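Local structure of GDP-6-deoxy-D-mannose reductase (Pseudomonas aeruginosa, 6X3B) at residues Asp217-Phe222 / Gln284-Gly289. The protein probably reduces GDP-4-dehydro-6-deoxy-D-mannose to GDP-rhamnose with bound NADPH, a step in the biosynthesis of bacterial lipopolysaccharide O-antigen. Numbering follows the deposited sequence. Where two conformers were deposited one is given.
Sequences DVSRDF and QRRVRG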
ATOM      1  N   ASP A 217      -8.857  16.322  24.867  1.00 40.47           N
ATOM      2  CA  ASP A 217     -10.212  16.644  24.434  1.00 43.45           C
ATOM      3  C   ASP A 217     -10.441  16.179  23.000  1.00 45.26           C
ATOM      4  O   ASP A 217     -10.869  16.922  22.121  1.00 44.11           O
ATOM      5  CB  ASP A 217     -10.459  18.136  24.611  1.00 47.39           C
ATOM      6  CG  ASP A 217     -10.462  18.543  26.081  1.00 46.87           C
ATOM      7  OD1 ASP A 217     -11.210  17.921  26.869  1.00 52.62           O
ATOM      8  OD2 ASP A 217      -9.692  19.445  26.463  1.00 47.66           O
ATOM      9  N   VAL A 218     -10.110  14.909  22.768  1.00 32.68           N
ATOM     10  CA  VAL A 218     -10.376  14.219  21.519  1.00 33.03           C
ATOM     11  C   VAL A 218     -11.126  12.941  21.865  1.00 30.46           C
ATOM     12  O   VAL A 218     -11.086  12.460  23.000  1.00 27.52           O
ATOM     13  CB  VAL A 218      -9.082  13.905  20.736  1.00 34.08           C
ATOM     14  CG1 VAL A 218      -8.299  15.190  20.479  1.00 40.68           C
ATOM     15  CG2 VAL A 218      -8.219  12.904  21.482  1.00 31.65           C
ATOM     16  N   SER A 219     -11.837  12.399  20.885  1.00 24.22           N
ATOM     17  CA  SER A 219     -12.542  11.138  21.080  1.00 26.34           C
ATOM     18  C   SER A 219     -11.942  10.067  20.176  1.00 26.44           C
ATOM     19  O   SER A 219     -11.476  10.360  19.072  1.00 24.86           O
ATOM     20  CB  SER A 219     -14.039  11.306  20.795  1.00 30.37           C
ATOM     21  OG  SER A 219     -14.279  11.345  19.398  1.00 39.93           O
ATOM     22  N   ARG A 220     -11.958   8.814  20.641  1.00 22.38           N
ATOM     23  CA  ARG A 220     -11.441   7.711  19.851  1.00 19.82           C
ATOM     24  C   ARG A 220     -12.358   6.504  20.030  1.00 20.95           C
ATOM     25  O   ARG A 220     -13.184   6.447  20.940  1.00 25.02           O
ATOM     26  CB  ARG A 220      -9.993   7.352  20.236  1.00 23.69           C
ATOM     27  CG  ARG A 220      -8.946   8.440  19.923  1.00 26.57           C
ATOM     28  CD  ARG A 220      -8.709   8.558  18.416  1.00 27.87           C
ATOM     29  NE  ARG A 220      -7.623   9.490  18.082  1.00 29.28           N
ATOM     30  CZ  ARG A 220      -7.803  10.784  17.831  1.00 31.06           C
ATOM     31  NH1 ARG A 220      -9.018  11.308  17.909  1.00 26.51           N
ATOM     32  NH2 ARG A 220      -6.770  11.562  17.523  1.00 33.91           N
ATOM     33  N   ASP A 221     -12.199   5.534  19.147  1.00 19.85           N
ATOM     34  CA  ASP A 221     -12.977   4.298  19.169  1.00 22.42           C
ATOM     35  C   ASP A 221     -12.140   3.219  19.860  1.00 21.14           C
ATOM     36  O   ASP A 221     -11.127   2.780  19.307  1.00 21.13           O
ATOM     37  CB  ASP A 221     -13.330   3.894  17.739  1.00 19.61           C
ATOM     38  CG  ASP A 221     -14.279   2.722  17.671  1.00 28.27           C
ATOM     39  OD1 ASP A 221     -14.136   1.800  18.521  1.00 26.54           O
ATOM     40  OD2 ASP A 221     -15.154   2.711  16.751  1.00 23.95           O
ATOM     41  N   PHE A 222     -12.580   2.765  21.045  1.00 19.16           N
ATOM     42  CA  PHE A 222     -11.864   1.783  21.859  1.00 21.25           C
ATOM     43  C   PHE A 222     -12.581   0.438  21.946  1.00 20.31           C
ATOM     44  O   PHE A 222     -13.810   0.380  22.045  1.00 21.67           O
ATOM     45  CB  PHE A 222     -11.677   2.283  23.301  1.00 22.64           C
ATOM     46  CG  PHE A 222     -10.775   3.479  23.426  1.00 23.44           C
ATOM     47  CD1 PHE A 222      -9.410   3.316  23.599  1.00 26.72           C
ATOM     48  CD2 PHE A 222     -11.301   4.767  23.426  1.00 22.08           C
ATOM     49  CE1 PHE A 222      -8.575   4.432  23.727  1.00 25.82           C
ATOM     50  CE2 PHE A 222     -10.473   5.872  23.552  1.00 26.79           C
ATOM     51  CZ  PHE A 222      -9.116   5.702  23.696  1.00 25.07           C
ATOM     52  N   GLN A 284      -6.732  15.119  14.485  1.00 41.43           N
ATOM     53  CA  GLN A 284      -8.004  14.418  14.338  1.00 39.82           C
ATOM     54  C   GLN A 284      -8.749  14.488  15.667  1.00 35.04           C
ATOM     55  O   GLN A 284      -8.352  13.833  16.636  1.00 30.26           O
ATOM     56  CB  GLN A 284      -7.763  12.975  13.907  1.00 33.98           C
ATOM     57  CG  GLN A 284      -9.031  12.182  13.674  1.00 28.39           C
ATOM     58  CD  GLN A 284      -9.625  12.429  12.318  1.00 34.18           C
ATOM     59  OE1 GLN A 284      -8.922  12.768  11.374  1.00 36.22           O
ATOM     60  NE2 GLN A 284     -10.935  12.267  12.208  1.00 30.56           N
ATOM     61  N   ARG A 285      -9.831  15.273  15.710  1.00 29.51           N
ATOM     62  CA  ARG A 285     -10.558  15.456  16.962  1.00 31.18           C
ATOM     63  C   ARG A 285     -11.440  14.264  17.311  1.00 30.52           C
ATOM     64  O   ARG A 285     -11.640  13.977  18.497  1.00 33.15           O
ATOM     65  CB  ARG A 285     -11.438  16.703  16.909  1.00 38.55           C
ATOM     66  CG  ARG A 285     -10.769  17.950  16.366  1.00 45.80           C
ATOM     67  CD  ARG A 285      -9.528  18.296  17.166  1.00 39.51           C
ATOM     68  NE  ARG A 285      -9.814  18.492  18.586  1.00 45.54           N
ATOM     69  CZ  ARG A 285      -8.866  18.642  19.507  1.00 45.13           C
ATOM     70  NH1 ARG A 285      -7.595  18.621  19.133  1.00 51.02           N
ATOM     71  NH2 ARG A 285      -9.182  18.818  20.789  1.00 39.85           N
ATOM     72  N   ARG A 286     -12.008  13.586  16.317  1.00 26.42           N
ATOM     73  CA  ARG A 286     -12.983  12.534  16.582  1.00 27.39           C
ATOM     74  C   ARG A 286     -12.767  11.357  15.645  1.00 29.98           C
ATOM     75  O   ARG A 286     -12.589  11.538  14.440  1.00 25.56           O
ATOM     76  CB  ARG A 286     -14.418  13.050  16.413  1.00 33.40           C
ATOM     77  CG  ARG A 286     -14.755  14.256  17.278  1.00 39.13           C
ATOM     78  CD  ARG A 286     -16.112  14.799  16.897  1.00 34.78           C
ATOM     79  NE  ARG A 286     -17.102  13.737  16.901  1.00 40.61           N
ATOM     80  CZ  ARG A 286     -18.348  13.878  16.470  1.00 43.81           C
ATOM     81  NH1 ARG A 286     -18.757  15.052  16.005  1.00 48.31           N
ATOM     82  NH2 ARG A 286     -19.181  12.848  16.511  1.00 39.76           N
ATOM     83  N   VAL A 287     -12.812  10.147  16.198  1.00 28.58           N
ATOM     84  CA  VAL A 287     -12.718   8.926  15.409  1.00 26.72           C
ATOM     85  C   VAL A 287     -13.805   7.983  15.885  1.00 28.86           C
ATOM     86  O   VAL A 287     -13.876   7.655  17.079  1.00 24.20           O
ATOM     87  CB  VAL A 287     -11.341   8.243  15.507  1.00 23.84           C
ATOM     88  CG1 VAL A 287     -11.349   6.920  14.691  1.00 22.86           C
ATOM     89  CG2 VAL A 287     -10.231   9.168  15.019  1.00 24.82           C
ATOM     90  N   ARG A 288     -14.670   7.582  14.960  1.00 23.37           N
ATOM     91  CA  ARG A 288     -15.661   6.536  15.185  0.61 29.91           C
ATOM     92  C   ARG A 288     -15.590   5.579  14.005  1.00 27.83           C
ATOM     93  O   ARG A 288     -15.659   6.014  12.856  1.00 27.57           O
ATOM     94  CB  ARG A 288     -17.066   7.140  15.310  0.61 31.83           C
ATOM     95  CG  ARG A 288     -18.054   6.311  16.087  0.61 31.94           C
ATOM     96  CD  ARG A 288     -19.290   7.141  16.416  0.61 32.02           C
ATOM     97  NE  ARG A 288     -20.140   7.381  15.250  0.61 33.23           N
ATOM     98  CZ  ARG A 288     -20.262   8.553  14.632  0.61 33.14           C
ATOM     99  NH1 ARG A 288     -19.581   9.611  15.062  0.61 29.30           N
ATOM    100  NH2 ARG A 288     -21.075   8.668  13.587  0.61 30.87           N
ATOM    101  N   GLY A 289     -15.437   4.285  14.275  1.00 22.24           N
ATOM    102  CA  GLY A 289     -15.389   3.306  13.209  1.00 22.46           C
ATOM    103  C   GLY A 289     -16.729   2.621  13.032  1.00 22.42           C
ATOM    104  O   GLY A 289     -17.522   2.547  13.961  1.00 27.17           O
TER
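Arg-220 grips the Gln-284 carbonyl end-on, NH1 and NH2 each 2.9 Å from Gln-284 O; the oxygen lies near the guanidinium plane. The chain bends at chi2 (-71°), turning the guanidinium back toward residues 284-289 although CB starts away from them, and NH1 also bonds Ser-219 O. Val-287 N reaches that same oxygen from the opposite face of its carbonyl plane, a bent bond, whereas Ser-219 N to Arg-285 O is nearly straight (166°). Val-287 CG2 packs 3.8 Å from Arg-220 CD. At the far end Gly-289 N donates to the anti lone pair of Asp-221 OD2 (2.9 Å); Ser-249 and Gly-250 also bind this buried carboxylate.

The Asp-217 end is the solvent side: its carboxylate turns away to Arg-256, and CB stays 4.1 Å from Arg-285 NH2. Val-218 CG1 sits over the centre of the Arg-285 guanidinium, 3.6 Å from CZ; Asp-215 salt-bridges this arginine.

The segments run 27° apart end to end, the loop before helix 292-298 following the start of strand 219-224. That strand joins the Rossmann-type sheet through strand 172-182, touched by Arg-220 and Val-287, and pairs antiparallel with strand 252-254, whose Glu-252 hydrogen-bonds Ser-219 OG and salt-bridges Arg-286; helix 255-266 packs against Val-218.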